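Local coordinates for flavin prenyltransferase PAD1, mitochondrial (Aspergillus niger, PDB 6QLG), which probably transfers a dimethylallyl group from dimethylallyl phosphate to N5 and C6 of FMN, making the prenylated flavin cofactor of ferulic acid decarboxylase, at residues Val205-Met208 against Leu209-Phe212; Ile103-Met106 against Ala107-Val110; Ala80-Lys83 against Tyr84-Tyr88; Ser196-Asp199 against Leu200-Ser204. All blocks are in the same frame, centred on the assembly; numbering follows the deposited sequence.

Following the chain from the N terminus, interaction 3 (80-88) comes first, where helix 76-85 ends and turns toward helix 90-95. Interaction 2 (103-110) follows in the loop between strands 99-100 and 119-125. Interactions 4 (196-204) and 1 (205-212) then run on from each other along helix 197-210, from its capped start onward, their centres 13 Å apart. Each closes only a local turn, so none nests or crosses. Interactions 1 and 2 lie on opposite sides of the chain's centre, 26 Å apart between centres. Interaction 1 packs on strands 119-125 and 155-160, and interactions 1, 3 and 4 on helix 53-65. All four meet neighbouring subunits; interactions 1, 3 and 4 share the third one.

Interaction 1: Val205-Met208 against Leu209-Phe212. With DMA (dimethylallyl diphosphate), chain N.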
loop_
_atom_site.group_PDB
_atom_site.type_symbol
_atom_site.label_atom_id
_atom_site.label_comp_id
_atom_site.label_asym_id
_atom_site.label_seq_id
_atom_site.Cartn_x
_atom_site.Cartn_y
_atom_site.Cartn_z
ATOM N N VAL B 205 -25.119 -23.723 12.225
ATOM C CA VAL B 205 -24.618 -24.857 11.454
ATOM C C VAL B 205 -25.267 -24.892 10.076
ATOM O O VAL B 205 -24.606 -25.172 9.067
ATOM C CB VAL B 205 -24.846 -26.169 12.228
ATOM C CG1 VAL B 205 -24.630 -27.374 11.323
ATOM C CG2 VAL B 205 -23.926 -26.232 13.441
ATOM N N GLY B 206 -26.566 -24.598 10.007
ATOM C CA GLY B 206 -27.237 -24.568 8.718
ATOM C C GLY B 206 -26.721 -23.463 7.818
ATOM O O GLY B 206 -26.616 -23.639 6.601
ATOM N N ARG B 207 -26.391 -22.307 8.399
ATOM C CA ARG B 207 -25.863 -21.209 7.599
ATOM C C ARG B 207 -24.433 -21.482 7.150
ATOM O O ARG B 207 -24.038 -21.056 6.059
ATOM C CB ARG B 207 -25.943 -19.901 8.386
ATOM C CG ARG B 207 -27.363 -19.480 8.735
ATOM C CD ARG B 207 -28.114 -18.959 7.516
ATOM N NE ARG B 207 -27.702 -17.599 7.174
ATOM C CZ ARG B 207 -26.895 -17.293 6.164
ATOM N NH1 ARG B 207 -26.411 -18.250 5.384
ATOM N NH2 ARG B 207 -26.569 -16.027 5.933
ATOM N N MET B 208 -23.647 -22.183 7.973
ATOM C CA MET B 208 -22.318 -22.615 7.548
ATOM C C MET B 208 -22.401 -23.486 6.304
ATOM O O MET B 208 -21.682 -23.265 5.323
ATOM C CB MET B 208 -21.627 -23.393 8.669
ATOM C CG MET B 208 -21.224 -22.590 9.881
ATOM S SD MET B 208 -20.682 -23.706 11.192
ATOM C CE MET B 208 -20.963 -22.673 12.629
ATOM N N LEU B 209 -23.274 -24.496 6.334
ATOM C CA LEU B 209 -23.337 -25.463 5.247
ATOM C C LEU B 209 -23.991 -24.888 3.997
ATOM O O LEU B 209 -23.853 -25.478 2.919
ATOM C CB LEU B 209 -24.075 -26.718 5.713
ATOM C CG LEU B 209 -23.437 -27.412 6.921
ATOM C CD1 LEU B 209 -24.129 -28.732 7.228
ATOM C CD2 LEU B 209 -21.942 -27.627 6.707
ATOM N N ASP B 210 -24.693 -23.756 4.116
ATOM C CA ASP B 210 -25.151 -23.041 2.927
ATOM C C ASP B 210 -23.987 -22.675 2.018
ATOM O O ASP B 210 -24.140 -22.650 0.792
ATOM C CB ASP B 210 -25.910 -21.772 3.326
ATOM C CG ASP B 210 -27.328 -22.052 3.781
ATOM O OD1 ASP B 210 -27.852 -23.142 3.472
ATOM O OD2 ASP B 210 -27.920 -21.174 4.443
ATOM N N LEU B 211 -22.821 -22.387 2.597
ATOM C CA LEU B 211 -21.654 -22.011 1.811
ATOM C C LEU B 211 -21.100 -23.167 0.990
ATOM O O LEU B 211 -20.297 -22.930 0.081
ATOM C CB LEU B 211 -20.573 -21.448 2.733
ATOM C CG LEU B 211 -20.979 -20.130 3.396
ATOM C CD1 LEU B 211 -20.140 -19.850 4.633
ATOM C CD2 LEU B 211 -20.878 -18.984 2.399
ATOM N N PHE B 212 -21.503 -24.403 1.285
ATOM C CA PHE B 212 -21.194 -25.555 0.449
ATOM C C PHE B 212 -22.389 -25.984 -0.390
ATOM O O PHE B 212 -22.406 -27.110 -0.903
ATOM C CB PHE B 212 -20.710 -26.724 1.310
ATOM C CG PHE B 212 -19.487 -26.413 2.124
ATOM C CD1 PHE B 212 -18.220 -26.556 1.581
ATOM C CD2 PHE B 212 -19.603 -25.977 3.434
ATOM C CE1 PHE B 212 -17.093 -26.270 2.329
ATOM C CE2 PHE B 212 -18.480 -25.687 4.188
ATOM C CZ PHE B 212 -17.223 -25.835 3.634
HETATM C C1 DMA N . -30.370 -11.699 8.792
HETATM O O1 DMA N . -29.821 -12.574 7.845
HETATM C C2 DMA N . -31.153 -10.597 8.083
HETATM C C3 DMA N . -32.432 -10.419 8.340
HETATM C C4 DMA N . -33.203 -9.318 7.620
HETATM C C5 DMA N . -33.149 -11.312 9.351
HETATM P PA DMA N . -28.208 -12.460 7.517
HETATM O O1A DMA N . -27.638 -11.248 8.220
HETATM O O2A DMA N . -27.997 -12.333 6.028
HETATM O O3A DMA N . -27.433 -13.814 8.047
HETATM P PB DMA N . -27.957 -14.716 9.320
HETATM O O1B DMA N . -28.608 -13.814 10.337
HETATM O O2B DMA N . -26.782 -15.411 9.967
HETATM O O3B DMA N . -28.954 -15.736 8.824
#
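R207 and D210 meet one turn apart on helix 197-210, where NH1 of R207 stands 3.4 Å from OD2 of D210 in a weak salt bridge, the guanidinium and carboxylate planes 34° apart. This is the looser flank: the bond is long, D210 is partly exposed, and its OD1 has a firmer partner in R221. The arginine chain bends twice, at chi2 and chi3, which swings the guanidinium round to the diphosphate. There NE donates to O3B of dimethylallyl diphosphate at 2.8 Å, almost straight at 168°, and NH2 donates to O3A at 3.2 Å, in the guanidinium plane. NH2 also pairs with E152 of the second subunit, whose G113, S112 and K151 hydrogen-bond the ligand too, so the pocket is built across an interface. Along helix 197-210 the bonding shifts from i-4 to i-3: L209 N goes to V205 O (3.1 Å), whereas L211 N reaches only back to M208 O, at 3.1 Å and from above the carbonyl plane. On the packed side, CG1 of V205 touches CD1 of L209 at 4.3 Å, and both side chains lie on helix 53-65. M208 and F212 are buried against strands 119-125 and 155-160.

Interaction 2: Ile103-Met106 against Ala107-Val110. With FMN (flavin mononucleotide), chain T.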
loop_
_atom_site.group_PDB
_atom_site.type_symbol
_atom_site.label_atom_id
_atom_site.label_comp_id
_atom_site.label_asym_id
_atom_site.label_seq_id
_atom_site.Cartn_x
_atom_site.Cartn_y
_atom_site.Cartn_z
ATOM N N ILE B 103 -3.584 -35.603 13.303
ATOM C CA ILE B 103 -3.156 -34.216 13.120
ATOM C C ILE B 103 -1.688 -34.135 12.713
ATOM O O ILE B 103 -1.278 -33.198 12.014
ATOM C CB ILE B 103 -3.435 -33.410 14.406
ATOM C CG1 ILE B 103 -3.061 -31.936 14.225
ATOM C CG2 ILE B 103 -2.687 -34.004 15.593
ATOM C CD1 ILE B 103 -4.048 -31.150 13.410
ATOM N N ASN B 104 -0.876 -35.109 13.121
ATOM C CA ASN B 104 0.548 -35.112 12.808
ATOM C C ASN B 104 0.872 -35.828 11.504
ATOM O O ASN B 104 2.041 -35.858 11.107
ATOM C CB ASN B 104 1.339 -35.766 13.948
ATOM C CG ASN B 104 0.983 -35.204 15.307
ATOM O OD1 ASN B 104 0.566 -35.939 16.205
ATOM N ND2 ASN B 104 1.148 -33.898 15.469
ATOM N N ASP B 105 -0.123 -36.397 10.827
ATOM C CA ASP B 105 0.118 -37.248 9.662
ATOM C C ASP B 105 0.074 -36.393 8.401
ATOM O O ASP B 105 -0.965 -36.247 7.756
ATOM C CB ASP B 105 -0.900 -38.382 9.612
ATOM C CG ASP B 105 -0.670 -39.323 8.444
ATOM O OD1 ASP B 105 0.401 -39.241 7.805
ATOM O OD2 ASP B 105 -1.564 -40.148 8.164
ATOM N N MET B 106 1.229 -35.839 8.032
ATOM C CA MET B 106 1.337 -35.034 6.820
ATOM C C MET B 106 1.283 -35.866 5.545
ATOM O O MET B 106 1.295 -35.288 4.453
ATOM C CB MET B 106 2.629 -34.216 6.855
ATOM C CG MET B 106 2.832 -33.449 8.151
ATOM S SD MET B 106 1.420 -32.410 8.569
ATOM C CE MET B 106 1.516 -31.207 7.251
ATOM N N ALA B 107 1.231 -37.193 5.650
ATOM C CA ALA B 107 1.063 -38.068 4.499
ATOM C C ALA B 107 -0.368 -38.571 4.359
ATOM O O ALA B 107 -0.624 -39.467 3.548
ATOM C CB ALA B 107 2.027 -39.251 4.585
ATOM N N ALA B 108 -1.299 -38.023 5.135
ATOM C CA ALA B 108 -2.695 -38.407 5.022
ATOM C C ALA B 108 -3.228 -38.038 3.637
ATOM O O ALA B 108 -2.710 -37.124 2.987
ATOM C CB ALA B 108 -3.522 -37.721 6.107
ATOM N N PRO B 109 -4.260 -38.742 3.155
ATOM C CA PRO B 109 -4.753 -38.469 1.793
ATOM C C PRO B 109 -5.177 -37.027 1.563
ATOM O O PRO B 109 -4.911 -36.480 0.487
ATOM C CB PRO B 109 -5.938 -39.437 1.655
ATOM C CG PRO B 109 -5.632 -40.544 2.604
ATOM C CD PRO B 109 -4.934 -39.902 3.767
ATOM N N VAL B 110 -5.814 -36.388 2.548
ATOM C CA VAL B 110 -6.335 -35.036 2.360
ATOM C C VAL B 110 -5.246 -33.979 2.242
ATOM O O VAL B 110 -5.543 -32.837 1.873
ATOM C CB VAL B 110 -7.284 -34.657 3.515
ATOM C CG1 VAL B 110 -8.498 -35.577 3.530
ATOM C CG2 VAL B 110 -6.548 -34.711 4.847
HETATM N N1 FMN T . 4.624 -29.584 0.909
HETATM C C2 FMN T . 4.922 -28.633 -0.045
HETATM O O2 FMN T . 4.778 -27.443 0.224
HETATM N N3 FMN T . 5.379 -29.021 -1.290
HETATM C C4 FMN T . 5.540 -30.364 -1.585
HETATM O O4 FMN T . 5.948 -30.725 -2.695
HETATM C C4A FMN T . 5.240 -31.322 -0.624
HETATM N N5 FMN T . 5.406 -32.655 -0.924
HETATM C C5A FMN T . 5.112 -33.613 0.025
HETATM C C6 FMN T . 5.278 -34.964 -0.274
HETATM C C7 FMN T . 4.980 -35.921 0.687
HETATM C C7M FMN T . 5.155 -37.375 0.377
HETATM C C8 FMN T . 4.519 -35.535 1.943
HETATM C C8M FMN T . 4.202 -36.585 2.970
HETATM C C9 FMN T . 4.354 -34.187 2.239
HETATM C C9A FMN T . 4.650 -33.224 1.283
HETATM N N10 FMN T . 4.489 -31.879 1.581
HETATM C C10 FMN T . 4.781 -30.928 0.626
HETATM C "C1'" FMN T . 3.982 -31.436 2.925
HETATM C "C2'" FMN T . 5.110 -31.034 3.865
HETATM O "O2'" FMN T . 5.907 -32.163 4.140
HETATM C "C3'" FMN T . 4.520 -30.511 5.168
HETATM O "O3'" FMN T . 3.985 -29.217 4.984
HETATM C "C4'" FMN T . 5.575 -30.447 6.265
HETATM O "O4'" FMN T . 5.007 -29.865 7.417
HETATM C "C5'" FMN T . 6.774 -29.588 5.869
HETATM O "O5'" FMN T . 7.677 -29.580 6.957
HETATM P P FMN T . 9.220 -29.140 6.801
HETATM O O1P FMN T . 9.761 -28.746 8.158
HETATM O O2P FMN T . 9.997 -30.309 6.243
HETATM O O3P FMN T . 9.320 -27.950 5.870
#
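A107 and A108 fold back over D105, and these three residues carry most of the contact. D105 is the first residue of a type I beta turn that ends at A108, whose N donates to D105 O at 3.2 Å from well above the carbonyl plane. The aspartate side chain adds a second grip: with CG swung anti to the backbone N (chi1 -178°), OD1 comes 3.1 Å from A107 N and accepts its hydrogen, as in an Asx turn. The N-H meets OD1 from above the carboxylate plane, not within it. The same carboxylate lies against both alanine methyls, OD1 3.6 Å from CB of A107 and OD2 3.7 Å from CB of A108. Overlapping the beta turn, an inverse gamma turn is centred on D105, closed by a weak bond from M106 N to N104 O, so the chain bends twice in quick succession. M106, at the second position of the beta turn, lies against the flavin. Its chain curls at chi2 and chi3 until M106 CE rests 3.7 Å from FMN C3'. The backbone M106 O lies 3.5 Å from FMN C8M, a flavin methyl. A107 O bonds to W222 NE1 of the fourth subunit, and the FMN is hydrogen-bonded by residues of the fifth. This turn is therefore one wall of a flavin and prenyl-donor site assembled from several subunits.

Interaction 3: Ala80-Lys83 against Tyr84-Tyr88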
loop_
_atom_site.group_PDB
_atom_site.type_symbol
_atom_site.label_atom_id
_atom_site.label_comp_id
_atom_site.label_asym_id
_atom_site.label_seq_id
_atom_site.Cartn_x
_atom_site.Cartn_y
_atom_site.Cartn_z
ATOM N N ALA B 80 -9.076 -31.427 23.985
ATOM C CA ALA B 80 -9.245 -30.917 25.341
ATOM C C ALA B 80 -10.543 -30.132 25.475
ATOM O O ALA B 80 -11.253 -30.254 26.480
ATOM C CB ALA B 80 -8.050 -30.047 25.728
ATOM N N THR B 81 -10.872 -29.323 24.464
ATOM C CA THR B 81 -12.084 -28.512 24.524
ATOM C C THR B 81 -13.334 -29.381 24.448
ATOM O O THR B 81 -14.317 -29.127 25.155
ATOM C CB THR B 81 -12.066 -27.474 23.398
ATOM O OG1 THR B 81 -11.021 -26.525 23.643
ATOM C CG2 THR B 81 -13.391 -26.737 23.322
ATOM N N ILE B 82 -13.310 -30.415 23.602
ATOM C CA ILE B 82 -14.428 -31.355 23.527
ATOM C C ILE B 82 -14.706 -31.958 24.899
ATOM O O ILE B 82 -15.850 -31.987 25.369
ATOM C CB ILE B 82 -14.136 -32.453 22.488
ATOM C CG1 ILE B 82 -14.201 -31.890 21.067
ATOM C CG2 ILE B 82 -15.096 -33.627 22.660
ATOM C CD1 ILE B 82 -13.634 -32.829 20.024
ATOM N N LYS B 83 -13.653 -32.443 25.562
ATOM C CA LYS B 83 -13.814 -33.069 26.873
ATOM C C LYS B 83 -14.385 -32.094 27.893
ATOM O O LYS B 83 -15.230 -32.467 28.713
ATOM C CB LYS B 83 -12.470 -33.604 27.365
ATOM C CG LYS B 83 -12.010 -34.891 26.712
ATOM C CD LYS B 83 -10.621 -35.256 27.211
ATOM C CE LYS B 83 -9.997 -36.357 26.376
ATOM N NZ LYS B 83 -8.519 -36.405 26.560
ATOM N N TYR B 84 -13.932 -30.839 27.861
ATOM C CA TYR B 84 -14.298 -29.891 28.908
ATOM C C TYR B 84 -15.680 -29.289 28.685
ATOM O O TYR B 84 -16.419 -29.060 29.648
ATOM C CB TYR B 84 -13.253 -28.780 28.993
ATOM C CG TYR B 84 -13.490 -27.817 30.134
ATOM C CD1 TYR B 84 -13.167 -28.166 31.439
ATOM C CD2 TYR B 84 -14.042 -26.563 29.907
ATOM C CE1 TYR B 84 -13.378 -27.291 32.485
ATOM C CE2 TYR B 84 -14.262 -25.682 30.949
ATOM C CZ TYR B 84 -13.927 -26.051 32.236
ATOM O OH TYR B 84 -14.140 -25.178 33.277
ATOM N N GLU B 85 -16.042 -29.022 27.431
ATOM C CA GLU B 85 -17.246 -28.262 27.123
ATOM C C GLU B 85 -18.457 -29.126 26.825
ATOM O O GLU B 85 -19.584 -28.624 26.886
ATOM C CB GLU B 85 -17.004 -27.353 25.915
ATOM C CG GLU B 85 -16.026 -26.247 26.173
ATOM C CD GLU B 85 -15.961 -25.267 25.031
ATOM O OE1 GLU B 85 -16.530 -25.552 23.955
ATOM O OE2 GLU B 85 -15.330 -24.212 25.215
ATOM N N THR B 86 -18.255 -30.391 26.473
ATOM C CA THR B 86 -19.329 -31.256 26.020
ATOM C C THR B 86 -19.335 -32.536 26.841
ATOM O O THR B 86 -18.415 -32.813 27.616
ATOM C CB THR B 86 -19.184 -31.593 24.528
ATOM O OG1 THR B 86 -18.273 -32.689 24.374
ATOM C CG2 THR B 86 -18.652 -30.392 23.750
ATOM N N ASP B 87 -20.396 -33.317 26.664
ATOM C CA ASP B 87 -20.467 -34.662 27.216
ATOM C C ASP B 87 -19.856 -35.697 26.286
ATOM O O ASP B 87 -19.877 -36.891 26.603
ATOM C CB ASP B 87 -21.920 -35.028 27.526
ATOM C CG ASP B 87 -22.549 -34.090 28.535
ATOM O OD1 ASP B 87 -21.946 -33.886 29.610
ATOM O OD2 ASP B 87 -23.638 -33.549 28.248
ATOM N N TYR B 88 -19.319 -35.265 25.149
ATOM C CA TYR B 88 -18.661 -36.166 24.221
ATOM C C TYR B 88 -17.216 -36.404 24.638
ATOM O O TYR B 88 -16.555 -35.528 25.206
ATOM C CB TYR B 88 -18.682 -35.597 22.800
ATOM C CG TYR B 88 -20.035 -35.599 22.125
ATOM C CD1 TYR B 88 -21.033 -34.717 22.519
ATOM C CD2 TYR B 88 -20.305 -36.470 21.079
ATOM C CE1 TYR B 88 -22.268 -34.713 21.897
ATOM C CE2 TYR B 88 -21.537 -36.472 20.450
ATOM C CZ TYR B 88 -22.514 -35.591 20.863
ATOM O OH TYR B 88 -23.741 -35.589 20.241
HETATM O O HOH W 1 -16.515 -35.309 28.167
#
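T86 turns back on I82 at the C-terminal end of helix 76-85: T86 OG1 donates to I82 O at 2.7 Å, and by accepting from Y88 N at 2.9 Å it makes an ST turn. Just before it, E85 runs alongside T81, one turn earlier, the two side chains pointing the same way. From the start of the glutamate, CB lies 3.3 Å from T81 O, the carbonyl that also receives E85 N. CG stays over that oxygen and begins to approach the threonine methyl. With CG beside the backbone N (chi1 -67°) and the chain extended beyond it, CD then reaches T81 CG2 at 3.4 Å. At the tip OE1 is just as near that methyl, 3.4 Å from CG2, and takes a hydrogen bond from G52 N; OE2 is slightly farther off. The glutamate thus ties the helix end to the loop that carries the FMN-binding residues G49 and T51, while OG1 of T81 is hydrogen-bonded to W77 O. The Y84 ring meets K193 of the third subunit in a cation-pi contact, and W225 of that subunit. Past the turn, I82 CG2 touches Y88 CB at 4.1 Å, and both side chains lean on V93. I82 O takes two donors, T86 N at 3.1 Å and T86 OG1, which arrive from opposite faces of its carbonyl plane.

Interaction 4: Ser196-Asp199 against Leu200-Ser204; sequences SIED and LIDQS. With DMA (dimethylallyl diphosphate), chain N.
The branch methyl CG2 of I197 lies 3.8 Å from the terminal methyl CD1 of I201, the two side chains crossing at a slant. Next to them D202 folds over the preceding turn: its CG sits beside the backbone N (chi1 -72°), which sets the carboxylate carbon 3.1 Å from E198 O and OD2 3.7 Å from E198 CG. The acid groups of E198 and D202 are turned 40° apart and would probably repel each other, but K58 of helix 53-65 makes salt bridges to E198 OE2 and D202 OD1 and probably offsets much of that. D199 OD1 lies 4.5 Å from D202 OD2, another pair of like charges. Behind these side chains runs the backbone of the first turns of helix 197-210, with I201 N donating to I197 O and D202 N to E198 O, the latter at 2.8 Å. S196 is the N-cap: its OG accepts from D199 N at 3.2 Å, while OD2 of D199 accepts from G195 N, just before the cap. Farther out, the third subunit packs its S196 on I197, its I197 on L200 and its F190 on I201. Q203 bends at chi2 (-92°), which brings NE2 to the diphosphate, where it makes a weak hydrogen bond of 3.2 Å to O3B of dimethylallyl diphosphate. Y191, whose OH also bonds that ligand, lies against the same glutamine.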
loop_
_atom_site.group_PDB
_atom_site.type_symbol
_atom_site.label_atom_id
_atom_site.label_comp_id
_atom_site.label_asym_id
_atom_site.label_seq_id
_atom_site.Cartn_x
_atom_site.Cartn_y
_atom_site.Cartn_z
ATOM N N SER B 196 -33.691 -22.374 23.083
ATOM C CA SER B 196 -32.572 -23.093 23.674
ATOM C C SER B 196 -31.293 -22.693 22.956
ATOM O O SER B 196 -31.323 -22.152 21.847
ATOM C CB SER B 196 -32.772 -24.608 23.591
ATOM O OG SER B 196 -32.696 -25.048 22.248
ATOM N N ILE B 197 -30.162 -22.972 23.611
ATOM C CA ILE B 197 -28.862 -22.762 22.979
ATOM C C ILE B 197 -28.757 -23.587 21.704
ATOM O O ILE B 197 -28.248 -23.117 20.678
ATOM C CB ILE B 197 -27.732 -23.107 23.967
ATOM C CG1 ILE B 197 -27.675 -22.088 25.107
ATOM C CG2 ILE B 197 -26.391 -23.187 23.248
ATOM C CD1 ILE B 197 -26.738 -22.493 26.228
ATOM N N GLU B 198 -29.256 -24.825 21.747
ATOM C CA GLU B 198 -29.142 -25.724 20.603
ATOM C C GLU B 198 -29.866 -25.183 19.376
ATOM O O GLU B 198 -29.420 -25.411 18.246
ATOM C CB GLU B 198 -29.682 -27.105 20.982
ATOM C CG GLU B 198 -29.561 -28.146 19.886
ATOM C CD GLU B 198 -29.997 -29.525 20.342
ATOM O OE1 GLU B 198 -30.882 -29.612 21.222
ATOM O OE2 GLU B 198 -29.457 -30.522 19.818
ATOM N N ASP B 199 -30.980 -24.471 19.572
ATOM C CA ASP B 199 -31.680 -23.867 18.442
ATOM C C ASP B 199 -30.790 -22.867 17.716
ATOM O O ASP B 199 -30.739 -22.851 16.480
ATOM C CB ASP B 199 -32.959 -23.177 18.916
ATOM C CG ASP B 199 -34.036 -24.158 19.327
ATOM O OD1 ASP B 199 -33.974 -25.332 18.904
ATOM O OD2 ASP B 199 -34.950 -23.745 20.071
ATOM N N LEU B 200 -30.089 -22.019 18.468
ATOM C CA LEU B 200 -29.193 -21.053 17.845
ATOM C C LEU B 200 -28.021 -21.751 17.165
ATOM O O LEU B 200 -27.607 -21.355 16.069
ATOM C CB LEU B 200 -28.713 -20.046 18.890
ATOM C CG LEU B 200 -29.818 -19.123 19.419
ATOM C CD1 LEU B 200 -29.418 -18.434 20.717
ATOM C CD2 LEU B 200 -30.211 -18.093 18.365
ATOM N N ILE B 201 -27.492 -22.810 17.787
ATOM C CA ILE B 201 -26.410 -23.571 17.170
ATOM C C ILE B 201 -26.877 -24.202 15.863
ATOM O O ILE B 201 -26.156 -24.187 14.858
ATOM C CB ILE B 201 -25.876 -24.636 18.147
ATOM C CG1 ILE B 201 -25.241 -23.978 19.373
ATOM C CG2 ILE B 201 -24.857 -25.528 17.455
ATOM C CD1 ILE B 201 -24.620 -24.968 20.337
ATOM N N ASP B 202 -28.091 -24.762 15.857
ATOM C CA ASP B 202 -28.610 -25.409 14.655
ATOM C C ASP B 202 -28.712 -24.427 13.495
ATOM O O ASP B 202 -28.429 -24.780 12.344
ATOM C CB ASP B 202 -29.977 -26.035 14.940
ATOM C CG ASP B 202 -29.887 -27.271 15.819
ATOM O OD1 ASP B 202 -28.809 -27.901 15.866
ATOM O OD2 ASP B 202 -30.900 -27.611 16.466
ATOM N N GLN B 203 -29.122 -23.190 13.776
ATOM C CA GLN B 203 -29.197 -22.183 12.723
ATOM C C GLN B 203 -27.809 -21.827 12.202
ATOM O O GLN B 203 -27.608 -21.716 10.987
ATOM C CB GLN B 203 -29.922 -20.938 13.238
ATOM C CG GLN B 203 -30.327 -19.953 12.151
ATOM C CD GLN B 203 -29.273 -18.885 11.906
ATOM O OE1 GLN B 203 -28.253 -18.833 12.592
ATOM N NE2 GLN B 203 -29.525 -18.019 10.929
ATOM N N SER B 204 -26.838 -21.653 13.103
ATOM C CA SER B 204 -25.474 -21.349 12.675
ATOM C C SER B 204 -24.905 -22.469 11.815
ATOM O O SER B 204 -24.275 -22.211 10.783
ATOM C CB SER B 204 -24.578 -21.108 13.891
ATOM O OG SER B 204 -25.000 -19.975 14.627
HETATM C C1 DMA N . -30.370 -11.699 8.792
HETATM O O1 DMA N . -29.821 -12.574 7.845
HETATM C C2 DMA N . -31.153 -10.597 8.083
HETATM C C3 DMA N . -32.432 -10.419 8.340
HETATM C C4 DMA N . -33.203 -9.318 7.620
HETATM C C5 DMA N . -33.149 -11.312 9.351
HETATM P PA DMA N . -28.208 -12.460 7.517
HETATM O O1A DMA N . -27.638 -11.248 8.220
HETATM O O2A DMA N . -27.997 -12.333 6.028
HETATM O O3A DMA N . -27.433 -13.814 8.047
HETATM P PB DMA N . -27.957 -14.716 9.320
HETATM O O1B DMA N . -28.608 -13.814 10.337
HETATM O O2B DMA N . -26.782 -15.411 9.967
HETATM O O3B DMA N . -28.954 -15.736 8.824
#